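Local coordinates for protein papain-like cysteine protease (Porcine reproductive and respiratory syndrome virus, PDB 3MTV) that acts as a papain-like cysteine protease and metal-dependent nuclease, and probably helps the virus block host mRNA export and interferon signalling, at residues Tyr4-Gly9 and Glu32-Glu37; Ser48-His53 and Ser155-Leu160; Lys59-Thr64 and Cys79-Thr84; Gly134-Thr139 and Arg178-Thr183; Ile147-Val152 and Gly170-Leu175. All blocks are in the same frame, centred on the assembly; numbering follows the deposited sequence.

Contact 1 lies at the surface of the N-terminal part, on an outer strand of a four-stranded antiparallel sheet, and joins that strand to a loop by two backbone bonds, one weak, and a proline-tyrosine pair. Contact 2 is buried near the centre of the chain and rests on side chains. It touches contact 3 through F49 and F60, and contact 5 through backbone pairing of I157 and H159 with F150 and Q148. Contact 3, partly buried, joins two loops by mainly apolar and carbonyl contacts. Contacts 4 and 5 share strand 171-181 of the five-stranded protease sheet. Contact 5 adds aromatic packing near H159, whereas contact 4, farther out, adds a salt-bridge network.

Contact 1. Residues Tyr4-Gly9 and Glu32-Glu37; sequences YDIGRG and EPVPKE
Y4 and D5 meet E32-P35 at strand 3-7, an outer strand of the four-stranded antiparallel sheet in the N-terminal part. The loop before helix 39-48 runs beside this strand and forms a single bridge, between D5 and P33. Y4 comes first. The P35 and Y4 side chains cross at about a right angle, with P35 CD over one face of the Y4 ring, 3.4 Å from Y4 CD2. The carbonyl of E32 lies at the ring edge. E154 of the second subunit also packs on Y4 and E32. Next, D5 N donates to E32 O at 2.9 Å, and V34 N returns a weak bond to D5 O. The D5 carboxylate bends forward over its own chain, with CG anti to N (chi1 -176°). OD2 accepts from G7 N in an Asx turn, and OD1 forms a salt bridge with R24. I6 is the buried member. M12 touches both I6 and V34, and I6 CG2 lies 3.8 Å from V34 CG1.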
# COMPACT_ATOMS: atom_id res chain seq x y z
N TYR A 4 6.35 5.88 4.90
CA TYR A 4 6.96 5.99 6.24
C TYR A 4 6.39 4.99 7.18
O TYR A 4 5.24 4.72 7.06
CB TYR A 4 6.61 7.35 6.82
CG TYR A 4 7.01 8.53 5.95
CD1 TYR A 4 6.11 9.09 5.02
CD2 TYR A 4 8.28 9.10 6.03
CE1 TYR A 4 6.47 10.18 4.22
CE2 TYR A 4 8.65 10.20 5.20
CZ TYR A 4 7.74 10.75 4.34
OH TYR A 4 8.12 11.83 3.53
N ASP A 5 7.18 4.46 8.09
CA ASP A 5 6.70 3.66 9.18
C ASP A 5 6.02 4.57 10.20
O ASP A 5 6.60 5.59 10.58
CB ASP A 5 7.89 3.00 9.86
CG ASP A 5 7.50 2.04 10.98
OD1 ASP A 5 7.85 0.78 10.96
OD2 ASP A 5 6.86 2.59 11.91
N ILE A 6 4.84 4.20 10.70
CA ILE A 6 4.03 5.12 11.47
C ILE A 6 3.54 4.46 12.70
O ILE A 6 2.65 4.98 13.40
CB ILE A 6 2.79 5.55 10.74
CG1 ILE A 6 1.89 4.30 10.50
CG2 ILE A 6 3.11 6.26 9.44
CD1 ILE A 6 0.54 4.71 9.76
N GLY A 7 4.11 3.31 12.97
CA GLY A 7 3.88 2.64 14.21
C GLY A 7 2.78 1.62 14.12
O GLY A 7 2.16 1.47 13.08
N ARG A 8 2.63 0.89 15.22
CA ARG A 8 1.57 -0.07 15.48
C ARG A 8 1.23 -0.84 14.21
O ARG A 8 0.05 -1.04 13.88
CB ARG A 8 0.36 0.59 16.18
CG ARG A 8 -0.22 1.70 15.34
CD ARG A 8 -0.07 3.13 15.97
NE ARG A 8 0.01 4.17 14.88
CZ ARG A 8 -0.68 5.32 14.89
NH1 ARG A 8 -1.49 5.58 15.93
NH2 ARG A 8 -0.60 6.19 13.85
N GLY A 9 2.26 -1.27 13.49
CA GLY A 9 2.02 -2.29 12.49
C GLY A 9 1.68 -1.74 11.12
O GLY A 9 1.63 -2.47 10.20
N GLU A 32 11.82 4.82 7.02
CA GLU A 32 11.93 6.06 7.76
C GLU A 32 10.70 6.41 8.57
O GLU A 32 9.60 6.12 8.13
CB GLU A 32 12.28 7.17 6.79
CG GLU A 32 13.77 7.15 6.44
CD GLU A 32 14.15 8.30 5.48
OE1 GLU A 32 13.29 9.34 5.50
OE2 GLU A 32 15.26 8.12 4.75
N PRO A 33 10.86 7.00 9.76
CA PRO A 33 9.57 7.24 10.32
C PRO A 33 9.07 8.55 9.91
O PRO A 33 9.70 9.27 9.15
CB PRO A 33 9.82 7.22 11.81
CG PRO A 33 11.00 6.47 11.98
CD PRO A 33 11.84 6.83 10.81
N VAL A 34 7.88 8.79 10.41
CA VAL A 34 7.09 9.87 9.96
C VAL A 34 7.64 11.10 10.59
O VAL A 34 7.85 11.15 11.80
CB VAL A 34 5.63 9.81 10.50
CG1 VAL A 34 4.74 9.71 9.40
CG2 VAL A 34 5.37 8.78 11.71
N PRO A 35 7.86 12.09 9.75
CA PRO A 35 8.32 13.45 9.78
C PRO A 35 7.58 14.24 10.78
O PRO A 35 7.78 15.46 10.69
CB PRO A 35 7.98 13.98 8.39
CG PRO A 35 8.18 12.84 7.55
CD PRO A 35 7.96 11.55 8.39
N LYS A 36 6.76 13.66 11.65
CA LYS A 36 6.24 14.47 12.81
C LYS A 36 5.38 15.74 12.43
O LYS A 36 4.35 15.95 13.01
CB LYS A 36 7.40 14.83 13.72
CG LYS A 36 7.06 15.58 15.03
CD LYS A 36 7.68 17.06 15.19
CE LYS A 36 9.27 17.23 15.10
NZ LYS A 36 10.07 17.69 16.34
N GLU A 37 5.78 16.49 11.42
CA GLU A 37 4.93 17.29 10.57
C GLU A 37 3.78 16.52 9.96
O GLU A 37 2.98 17.02 9.10
CB GLU A 37 5.74 17.76 9.33
CG GLU A 37 7.24 18.02 9.48
CD GLU A 37 7.62 19.47 9.02
OE1 GLU A 37 7.16 19.80 7.88
OE2 GLU A 37 8.32 20.28 9.76

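Contact 2. Residues Ser48-His53 and Ser155-Leu160; sequences SFPPHH and SWIRHL
H53 points its ring edge at both S155 and W156. It sits at the end of a type II beta turn, P50 to H53, in the loop that follows helix 39-48. The partner segment leads into strand 158-162, an outer strand of the protease sheet. H53 and W156 form an offset edge-to-face pair. The ring planes stand at 78°, and the centroids of the H53 ring and the W156 six-membered ring are 5.3 Å apart. H53 CE1 makes the closest approach, 3.7 Å from W156 CH2. Both imidazole nitrogens are used. ND1 donates to P51 O at 3.0 Å, from above the carbonyl plane, and P51 O lies near the ring plane. NE2 shares a nearly straight hydrogen bond with S155 OG. These two bonds should limit rotation of the ring. S155 puts OG there by holding it anti to its N (chi1 177°). The same oxygen accepts from I157 N in an ST turn, so one hydroxyl serves the turn and the histidine. W156 also meets F31 of the second subunit edge-to-face. Two residues after I157, strand 158-162 carries H159, probably an active-site residue, as in a near-identical protein. I157 CD1 lies over one face of the W156 ring, toward its rim, 4.0 Å from P50 CG and 3.9 Å from H53 NE2.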
# COMPACT_ATOMS: atom_id res chain seq x y z
N SER A 48 -8.83 6.28 11.64
CA SER A 48 -10.18 6.30 11.13
C SER A 48 -10.54 5.60 9.81
O SER A 48 -11.69 5.23 9.56
CB SER A 48 -10.76 7.70 11.31
OG SER A 48 -9.81 8.59 10.88
N PHE A 49 -9.58 5.32 8.95
CA PHE A 49 -9.90 4.62 7.68
C PHE A 49 -9.47 3.20 7.51
O PHE A 49 -8.83 2.64 8.38
CB PHE A 49 -9.36 5.39 6.55
CG PHE A 49 -9.84 6.75 6.53
CD1 PHE A 49 -9.18 7.74 7.21
CD2 PHE A 49 -11.01 7.06 5.88
CE1 PHE A 49 -9.65 9.04 7.21
CE2 PHE A 49 -11.47 8.38 5.86
CZ PHE A 49 -10.76 9.37 6.52
N PRO A 50 -9.93 2.55 6.44
CA PRO A 50 -9.34 1.21 6.37
C PRO A 50 -8.11 1.20 5.41
O PRO A 50 -8.04 2.05 4.49
CB PRO A 50 -10.51 0.41 5.78
CG PRO A 50 -11.22 1.45 4.83
CD PRO A 50 -11.12 2.72 5.54
N PRO A 51 -7.24 0.19 5.52
CA PRO A 51 -6.00 0.11 4.76
C PRO A 51 -6.30 0.21 3.30
O PRO A 51 -7.32 -0.18 2.95
CB PRO A 51 -5.56 -1.25 5.06
CG PRO A 51 -6.49 -1.89 6.06
CD PRO A 51 -7.70 -1.15 5.89
N HIS A 52 -5.51 0.88 2.51
CA HIS A 52 -5.43 0.60 1.08
C HIS A 52 -6.42 1.44 0.47
O HIS A 52 -6.56 1.42 -0.79
CB HIS A 52 -5.70 -0.88 0.68
CG HIS A 52 -4.84 -1.94 1.38
ND1 HIS A 52 -3.45 -1.97 1.32
CD2 HIS A 52 -5.20 -3.01 2.14
CE1 HIS A 52 -3.02 -3.01 2.03
NE2 HIS A 52 -4.06 -3.68 2.52
N HIS A 53 -7.10 2.22 1.31
CA HIS A 53 -7.80 3.30 0.63
C HIS A 53 -7.12 4.60 0.75
O HIS A 53 -6.60 4.91 1.80
CB HIS A 53 -9.24 3.48 1.03
CG HIS A 53 -10.06 2.23 1.02
ND1 HIS A 53 -9.71 1.10 1.73
CD2 HIS A 53 -11.23 1.95 0.39
CE1 HIS A 53 -10.64 0.19 1.55
NE2 HIS A 53 -11.57 0.68 0.75
N SER A 155 -13.29 -1.40 -3.90
CA SER A 155 -13.53 -1.57 -2.46
C SER A 155 -14.76 -2.41 -2.24
O SER A 155 -15.73 -2.44 -3.06
CB SER A 155 -13.76 -0.23 -1.79
OG SER A 155 -14.08 -0.33 -0.41
N TRP A 156 -14.72 -3.02 -1.07
CA TRP A 156 -15.94 -3.55 -0.50
C TRP A 156 -16.88 -2.60 0.24
O TRP A 156 -17.84 -3.08 0.86
CB TRP A 156 -15.65 -4.64 0.51
CG TRP A 156 -15.09 -4.20 1.73
CD1 TRP A 156 -15.73 -3.99 2.94
CD2 TRP A 156 -13.74 -3.90 1.95
NE1 TRP A 156 -14.83 -3.57 3.90
CE2 TRP A 156 -13.60 -3.49 3.31
CE3 TRP A 156 -12.61 -3.91 1.14
CZ2 TRP A 156 -12.39 -3.15 3.85
CZ3 TRP A 156 -11.39 -3.55 1.69
CH2 TRP A 156 -11.29 -3.18 3.02
N ILE A 157 -16.62 -1.30 0.21
CA ILE A 157 -17.39 -0.38 1.00
C ILE A 157 -18.18 0.41 0.06
O ILE A 157 -17.63 1.29 -0.66
CB ILE A 157 -16.51 0.51 1.82
CG1 ILE A 157 -16.01 -0.23 3.01
CG2 ILE A 157 -17.23 1.70 2.33
CD1 ILE A 157 -14.56 -0.06 3.15
N ARG A 158 -19.47 0.12 0.11
CA ARG A 158 -20.50 0.76 -0.70
C ARG A 158 -21.57 1.48 0.07
O ARG A 158 -21.77 1.33 1.32
CB ARG A 158 -21.14 -0.21 -1.65
CG ARG A 158 -20.26 -0.37 -2.76
CD ARG A 158 -20.73 -1.58 -3.61
NE ARG A 158 -19.97 -1.77 -4.87
CZ ARG A 158 -20.30 -2.56 -5.93
NH1 ARG A 158 -21.38 -3.33 -6.00
NH2 ARG A 158 -19.51 -2.58 -6.96
N HIS A 159 -22.26 2.25 -0.76
CA HIS A 159 -23.22 3.13 -0.26
C HIS A 159 -24.22 3.51 -1.35
O HIS A 159 -23.90 3.59 -2.52
CB HIS A 159 -22.51 4.29 0.31
CG HIS A 159 -23.39 5.20 1.08
ND1 HIS A 159 -23.84 6.40 0.56
CD2 HIS A 159 -23.88 5.12 2.33
CE1 HIS A 159 -24.60 6.99 1.46
NE2 HIS A 159 -24.63 6.24 2.55
N LEU A 160 -25.46 3.74 -0.99
CA LEU A 160 -26.18 4.42 -2.00
C LEU A 160 -26.97 5.64 -1.46
O LEU A 160 -27.10 5.84 -0.25
CB LEU A 160 -27.01 3.44 -2.78
CG LEU A 160 -27.78 2.80 -1.62
CD1 LEU A 160 -29.02 3.64 -1.40
CD2 LEU A 160 -28.23 1.40 -1.88

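Contact 3. Residues Lys59-Thr64 and Cys79-Thr84; sequences KFTFIT and CLPADT
C79 and I63 bring two irregular loops together. One runs between strands 54-56 and 68-69. The other follows strand 77-78, which pairs with 68-69 in a two-stranded antiparallel sheet, and leads toward helix 100-112. The contact therefore lies beside that small sheet, away from the protease active site. At C79 the carbonyl O and CB both touch the other loop. The carbonyl O receives a CA-H...O contact from F62, with F62 CA and C79 O 3.3 Å apart. C79 CB comes 3.4 Å from I63 O. L80 follows. Its CB starts away from the other loop, but the branch end turns back. CD2 reaches the edge of the F60 ring, close to the ring plane, 3.9 Å from F60 CD2. F60 also meets F49 edge-to-face, and L80 touches S48 and V69, which ties this point to helix 39-48 and the small sheet. P81 comes next and crosses T61 at about a right angle. Its CD and CG lie against the T61 carbonyl, with P81 CD 3.1 Å from T61 O. T61 OG1 lies between its N and carbonyl carbon (chi1 80°), which leaves the oxygen 3.7 Å from P81 CG.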
# COMPACT_ATOMS: atom_id res chain seq x y z
N LYS A 59 -10.45 17.09 2.67
CA LYS A 59 -11.87 16.92 2.49
C LYS A 59 -12.65 16.42 3.71
O LYS A 59 -13.85 16.33 3.66
CB LYS A 59 -12.13 16.04 1.30
CG LYS A 59 -11.62 16.66 0.04
CD LYS A 59 -11.27 18.15 0.24
CE LYS A 59 -10.70 18.65 -1.09
NZ LYS A 59 -11.11 17.68 -2.22
N PHE A 60 -11.97 16.10 4.79
CA PHE A 60 -12.61 15.51 5.96
C PHE A 60 -12.44 16.37 7.18
O PHE A 60 -11.56 17.20 7.17
CB PHE A 60 -11.93 14.18 6.34
CG PHE A 60 -12.21 13.05 5.36
CD1 PHE A 60 -11.62 13.05 4.09
CD2 PHE A 60 -13.02 12.01 5.71
CE1 PHE A 60 -11.86 12.02 3.20
CE2 PHE A 60 -13.25 11.00 4.84
CZ PHE A 60 -12.67 11.00 3.59
N THR A 61 -13.19 16.14 8.27
CA THR A 61 -13.00 17.05 9.34
C THR A 61 -12.80 16.26 10.64
O THR A 61 -13.42 15.27 10.82
CB THR A 61 -14.07 18.25 9.21
OG1 THR A 61 -15.31 17.82 9.71
CG2 THR A 61 -14.34 18.89 7.63
N PHE A 62 -11.85 16.61 11.50
CA PHE A 62 -11.40 15.68 12.56
C PHE A 62 -11.76 16.32 13.88
O PHE A 62 -12.18 17.44 13.86
CB PHE A 62 -9.90 15.31 12.38
CG PHE A 62 -9.63 14.73 11.00
CD1 PHE A 62 -9.45 15.58 9.87
CD2 PHE A 62 -9.72 13.33 10.78
CE1 PHE A 62 -9.32 15.05 8.51
CE2 PHE A 62 -9.61 12.81 9.47
CZ PHE A 62 -9.40 13.69 8.33
N ILE A 63 -11.72 15.61 14.99
CA ILE A 63 -12.34 16.11 16.23
C ILE A 63 -11.60 15.35 17.30
O ILE A 63 -10.77 14.58 17.00
CB ILE A 63 -13.94 15.84 16.41
CG1 ILE A 63 -14.21 14.42 16.99
CG2 ILE A 63 -14.84 16.37 15.15
CD1 ILE A 63 -15.57 14.14 17.79
N THR A 64 -11.83 15.54 18.56
CA THR A 64 -10.72 15.08 19.35
C THR A 64 -10.65 13.52 19.42
O THR A 64 -11.67 12.85 19.53
CB THR A 64 -10.60 15.89 20.75
OG1 THR A 64 -11.00 15.08 21.87
CG2 THR A 64 -11.39 17.27 20.72
N CYS A 79 -12.55 9.66 15.21
CA CYS A 79 -12.36 11.13 15.31
C CYS A 79 -13.03 11.72 14.11
O CYS A 79 -12.73 12.80 13.50
CB CYS A 79 -10.90 11.61 15.36
SG CYS A 79 -9.46 10.72 14.64
N LEU A 80 -13.98 10.96 13.73
CA LEU A 80 -14.74 11.52 12.71
C LEU A 80 -16.07 11.91 13.29
O LEU A 80 -16.71 11.13 14.08
CB LEU A 80 -14.83 10.53 11.59
CG LEU A 80 -13.81 10.87 10.54
CD1 LEU A 80 -13.31 9.57 10.13
CD2 LEU A 80 -14.43 11.70 9.36
N PRO A 81 -16.46 13.12 12.92
CA PRO A 81 -17.82 13.60 13.05
C PRO A 81 -18.70 12.53 12.40
O PRO A 81 -18.69 12.39 11.14
CB PRO A 81 -17.88 14.86 12.13
CG PRO A 81 -16.66 14.81 11.30
CD PRO A 81 -15.84 13.58 11.67
N ALA A 82 -19.49 11.81 13.21
CA ALA A 82 -20.57 11.04 12.54
C ALA A 82 -21.50 11.75 11.52
O ALA A 82 -21.83 11.11 10.55
CB ALA A 82 -21.28 10.26 13.45
N ASP A 83 -21.89 13.04 11.63
CA ASP A 83 -22.50 13.66 10.41
C ASP A 83 -21.90 13.10 9.07
O ASP A 83 -22.49 13.29 7.99
CB ASP A 83 -22.32 15.21 10.31
CG ASP A 83 -22.35 15.92 11.65
OD1 ASP A 83 -23.50 15.97 12.22
OD2 ASP A 83 -21.25 16.46 12.08
N THR A 84 -20.68 12.54 9.09
CA THR A 84 -19.79 12.56 7.85
C THR A 84 -19.39 11.20 7.15
O THR A 84 -18.88 11.15 6.06
CB THR A 84 -18.53 13.43 8.12
OG1 THR A 84 -17.65 12.74 9.01
CG2 THR A 84 -18.90 14.74 8.89

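Contact 4. Residues Gly134-Thr139 and Arg178-Thr183; sequences GLRAVT and RVEPNT
R136 NE and NH2 both donate to a single carboxylate oxygen of E180. NE lies 2.9 Å from E180 OE2, and NH2 lies 2.8 Å from the same atom. OE2 sits in the guanidinium plane and uses its anti lone pair toward NE. The guanidinium and carboxylate planes are 53° apart. R136 NH1 donates to N182 OD1 at 3.0 Å, in the plane of the amide carbonyl, and also to S184 O. P181 O lies over one face of the guanidinium. R178 NH1 comes to E180 OE1, but too short to be trusted in detail, so the network is less sure there. R178 also forms salt bridges with D140 and E191. Between the backbones, E180 N donates to R136 O at 2.8 Å. V138 and R178 exchange two bonds. N182 N binds G134 O, where a Schellman motif ends the preceding helix. Apolar contact includes L135 CD2 to V179 CG1, 4.3 Å. This is an antiparallel strand pair in the five-stranded protease sheet, with R136, V138, R178 and E180 on one face.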
# COMPACT_ATOMS: atom_id res chain seq x y z
N GLY A 134 -40.63 -9.27 -3.48
CA GLY A 134 -41.20 -9.10 -4.81
C GLY A 134 -40.47 -7.97 -5.47
O GLY A 134 -40.84 -7.48 -6.50
N LEU A 135 -39.41 -7.50 -4.88
CA LEU A 135 -38.73 -6.55 -5.68
C LEU A 135 -37.61 -7.20 -6.43
O LEU A 135 -37.36 -8.45 -6.41
CB LEU A 135 -38.21 -5.38 -4.87
CG LEU A 135 -39.24 -4.81 -3.90
CD1 LEU A 135 -38.63 -4.26 -2.67
CD2 LEU A 135 -40.09 -3.79 -4.59
N ARG A 136 -37.02 -6.26 -7.14
CA ARG A 136 -36.02 -6.44 -8.16
C ARG A 136 -35.33 -5.09 -8.47
O ARG A 136 -35.97 -4.03 -8.53
CB ARG A 136 -36.68 -6.97 -9.43
CG ARG A 136 -36.58 -6.12 -10.62
CD ARG A 136 -36.99 -6.92 -11.83
NE ARG A 136 -37.79 -6.26 -12.87
CZ ARG A 136 -38.62 -6.92 -13.68
NH1 ARG A 136 -38.77 -8.23 -13.53
NH2 ARG A 136 -39.31 -6.28 -14.62
N ALA A 137 -34.00 -5.12 -8.62
CA ALA A 137 -33.26 -3.86 -8.87
C ALA A 137 -32.54 -3.95 -10.14
O ALA A 137 -31.84 -4.95 -10.40
CB ALA A 137 -32.21 -3.54 -7.82
N VAL A 138 -32.70 -2.88 -10.93
CA VAL A 138 -32.27 -2.92 -12.31
C VAL A 138 -31.46 -1.74 -12.60
O VAL A 138 -31.78 -0.60 -12.23
CB VAL A 138 -33.39 -2.83 -13.35
CG1 VAL A 138 -32.79 -3.19 -14.72
CG2 VAL A 138 -34.57 -3.69 -13.01
N THR A 139 -30.46 -2.09 -13.37
CA THR A 139 -29.42 -1.23 -13.70
C THR A 139 -30.04 -0.30 -14.69
O THR A 139 -30.48 -0.72 -15.73
CB THR A 139 -28.37 -2.06 -14.30
OG1 THR A 139 -27.23 -1.22 -14.36
CG2 THR A 139 -28.87 -2.71 -15.72
N ARG A 178 -32.58 1.59 -10.48
CA ARG A 178 -33.98 1.82 -10.22
C ARG A 178 -34.48 0.58 -9.43
O ARG A 178 -34.02 -0.52 -9.65
CB ARG A 178 -34.73 1.77 -11.58
CG ARG A 178 -36.24 2.10 -11.59
CD ARG A 178 -36.98 1.56 -12.83
NE ARG A 178 -36.05 1.44 -13.91
CZ ARG A 178 -36.19 0.56 -14.89
NH1 ARG A 178 -37.24 -0.22 -14.92
NH2 ARG A 178 -35.28 0.46 -15.86
N VAL A 179 -35.51 0.70 -8.60
CA VAL A 179 -36.07 -0.50 -8.01
C VAL A 179 -37.51 -0.79 -8.44
O VAL A 179 -38.31 0.08 -8.29
CB VAL A 179 -36.12 -0.25 -6.52
CG1 VAL A 179 -36.76 -1.41 -5.77
CG2 VAL A 179 -34.73 -0.04 -6.03
N GLU A 180 -37.86 -1.98 -8.91
CA GLU A 180 -39.22 -2.19 -9.39
C GLU A 180 -39.79 -3.57 -9.03
O GLU A 180 -39.10 -4.44 -8.57
CB GLU A 180 -39.26 -1.94 -10.91
CG GLU A 180 -38.78 -3.16 -11.77
CD GLU A 180 -38.59 -2.83 -13.28
OE1 GLU A 180 -38.69 -1.61 -13.58
OE2 GLU A 180 -38.31 -3.76 -14.15
N PRO A 181 -41.10 -3.73 -9.20
CA PRO A 181 -41.65 -5.02 -8.85
C PRO A 181 -41.14 -6.02 -9.81
O PRO A 181 -41.05 -5.69 -11.00
CB PRO A 181 -43.17 -4.82 -8.99
CG PRO A 181 -43.46 -3.31 -8.78
CD PRO A 181 -42.15 -2.70 -9.37
N ASN A 182 -40.84 -7.22 -9.30
CA ASN A 182 -40.10 -8.22 -10.03
C ASN A 182 -41.18 -9.11 -10.48
O ASN A 182 -41.08 -10.32 -10.27
CB ASN A 182 -39.18 -9.04 -9.10
CG ASN A 182 -38.27 -9.93 -9.90
OD1 ASN A 182 -38.09 -9.63 -11.02
ND2 ASN A 182 -37.74 -11.04 -9.36
N THR A 183 -42.19 -8.55 -11.16
CA THR A 183 -43.48 -9.22 -11.33
C THR A 183 -43.87 -9.53 -12.79
O THR A 183 -44.90 -10.19 -13.10
CB THR A 183 -44.53 -8.35 -10.69
OG1 THR A 183 -45.61 -9.17 -10.24
CG2 THR A 183 -44.96 -7.10 -11.67

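Contact 5. Residues Ile147-Val152 and Gly170-Leu175; sequences IQYFSV and GFEDLL
F150 turns its edge to the face of F171, with CD1 over the ring centre. The planes meet at 52° and the ring centroids are 5.0 Å apart. F150 CG stands anti to N (chi1 -179°), which carries the ring to the F171 side. S151 CB lies over one face of the F150 ring. The Y149 ring, on the other sheet face, has E172 CB over one face in a CH-pi contact, 3.7 Å from the centroid. L174 CG meets the Y149 ring at its edge, 3.8 Å from Y149 CD1. Y149 N donates to E172 O at 3.2 Å, with a weak return bond. At the far end I147 N gives a straight bond to L175 O at 2.6 Å. I147 O accepts from L174 N at 2.7 Å and weakly from L175 N, so the register shifts by one. F171 also meets the ring of H159, probably an active-site residue. This is an antiparallel strand pair with a classic beta bulge, in the sheet that carries this histidine.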
# COMPACT_ATOMS: atom_id res chain seq x y z
N ILE A 147 -25.39 4.10 -6.86
CA ILE A 147 -24.51 3.22 -6.12
C ILE A 147 -23.12 3.81 -5.99
O ILE A 147 -22.55 4.27 -6.98
CB ILE A 147 -24.36 1.89 -6.84
CG1 ILE A 147 -25.70 1.28 -7.15
CG2 ILE A 147 -23.73 0.92 -5.90
CD1 ILE A 147 -26.46 1.03 -5.85
N GLN A 148 -22.58 3.79 -4.78
CA GLN A 148 -21.23 4.32 -4.53
C GLN A 148 -20.28 3.49 -3.74
O GLN A 148 -20.65 2.60 -2.95
CB GLN A 148 -21.26 5.67 -3.83
CG GLN A 148 -22.32 6.53 -4.38
CD GLN A 148 -22.15 7.90 -3.95
OE1 GLN A 148 -21.88 8.78 -4.78
NE2 GLN A 148 -22.29 8.14 -2.62
N TYR A 149 -19.02 3.84 -3.94
CA TYR A 149 -17.96 3.14 -3.26
C TYR A 149 -17.18 4.21 -2.64
O TYR A 149 -17.16 5.40 -2.99
CB TYR A 149 -17.07 2.38 -4.22
CG TYR A 149 -16.38 3.22 -5.28
CD1 TYR A 149 -16.92 3.32 -6.53
CD2 TYR A 149 -15.18 3.91 -5.02
CE1 TYR A 149 -16.35 4.06 -7.51
CE2 TYR A 149 -14.56 4.67 -6.00
CZ TYR A 149 -15.18 4.73 -7.26
OH TYR A 149 -14.69 5.47 -8.31
N PHE A 150 -16.50 3.76 -1.67
CA PHE A 150 -15.65 4.67 -1.03
C PHE A 150 -14.24 4.61 -1.52
O PHE A 150 -13.49 3.59 -1.28
CB PHE A 150 -15.55 4.17 0.32
CG PHE A 150 -14.75 4.99 1.14
CD1 PHE A 150 -15.13 6.28 1.38
CD2 PHE A 150 -13.64 4.51 1.74
CE1 PHE A 150 -14.45 7.06 2.23
CE2 PHE A 150 -12.95 5.29 2.60
CZ PHE A 150 -13.35 6.57 2.83
N SER A 151 -13.84 5.67 -2.22
CA SER A 151 -12.40 5.83 -2.43
C SER A 151 -11.74 5.07 -3.54
O SER A 151 -10.89 5.70 -4.15
CB SER A 151 -11.64 5.48 -1.14
OG SER A 151 -10.26 5.43 -1.37
N VAL A 152 -12.06 3.76 -3.77
CA VAL A 152 -11.53 3.06 -4.95
C VAL A 152 -12.51 2.03 -5.49
O VAL A 152 -13.07 1.29 -4.65
CB VAL A 152 -10.16 2.26 -4.60
CG1 VAL A 152 -9.39 2.86 -3.48
CG2 VAL A 152 -10.42 0.95 -4.08
N GLY A 170 -15.28 11.31 0.05
CA GLY A 170 -14.64 10.08 -0.37
C GLY A 170 -15.58 9.09 -1.03
O GLY A 170 -15.20 7.99 -1.34
N PHE A 171 -16.83 9.46 -1.23
CA PHE A 171 -17.63 8.59 -2.03
C PHE A 171 -17.84 9.05 -3.46
O PHE A 171 -17.93 10.26 -3.82
CB PHE A 171 -18.98 8.33 -1.38
CG PHE A 171 -18.89 7.50 -0.16
CD1 PHE A 171 -18.67 8.07 1.03
CD2 PHE A 171 -19.08 6.10 -0.22
CE1 PHE A 171 -18.62 7.21 2.23
CE2 PHE A 171 -18.99 5.27 0.91
CZ PHE A 171 -18.79 5.80 2.14
N GLU A 172 -18.01 8.05 -4.26
CA GLU A 172 -17.71 8.17 -5.63
C GLU A 172 -18.71 7.34 -6.40
O GLU A 172 -18.90 6.16 -6.18
CB GLU A 172 -16.32 7.60 -5.74
CG GLU A 172 -15.38 8.21 -4.69
CD GLU A 172 -14.76 9.55 -5.21
OE1 GLU A 172 -14.99 9.67 -6.46
OE2 GLU A 172 -14.10 10.41 -4.44
N ASP A 173 -19.39 8.00 -7.30
CA ASP A 173 -20.53 7.42 -7.94
C ASP A 173 -20.00 6.28 -8.73
O ASP A 173 -19.18 6.43 -9.58
CB ASP A 173 -21.14 8.44 -8.94
CG ASP A 173 -21.91 9.57 -8.27
OD1 ASP A 173 -22.70 10.12 -9.03
OD2 ASP A 173 -21.74 9.95 -7.06
N LEU A 174 -20.56 5.13 -8.53
CA LEU A 174 -20.29 3.98 -9.35
C LEU A 174 -21.27 3.76 -10.48
O LEU A 174 -20.87 3.83 -11.63
CB LEU A 174 -20.48 2.79 -8.48
CG LEU A 174 -19.52 1.68 -8.78
CD1 LEU A 174 -20.23 0.41 -8.53
CD2 LEU A 174 -19.09 1.72 -10.19
N LEU A 175 -22.52 3.36 -10.17
CA LEU A 175 -23.66 3.45 -11.17
C LEU A 175 -25.02 3.73 -10.66
O LEU A 175 -25.23 4.07 -9.43
CB LEU A 175 -23.89 2.26 -12.06
CG LEU A 175 -23.72 0.95 -11.32
CD1 LEU A 175 -24.92 0.31 -10.75
CD2 LEU A 175 -23.08 -0.06 -12.23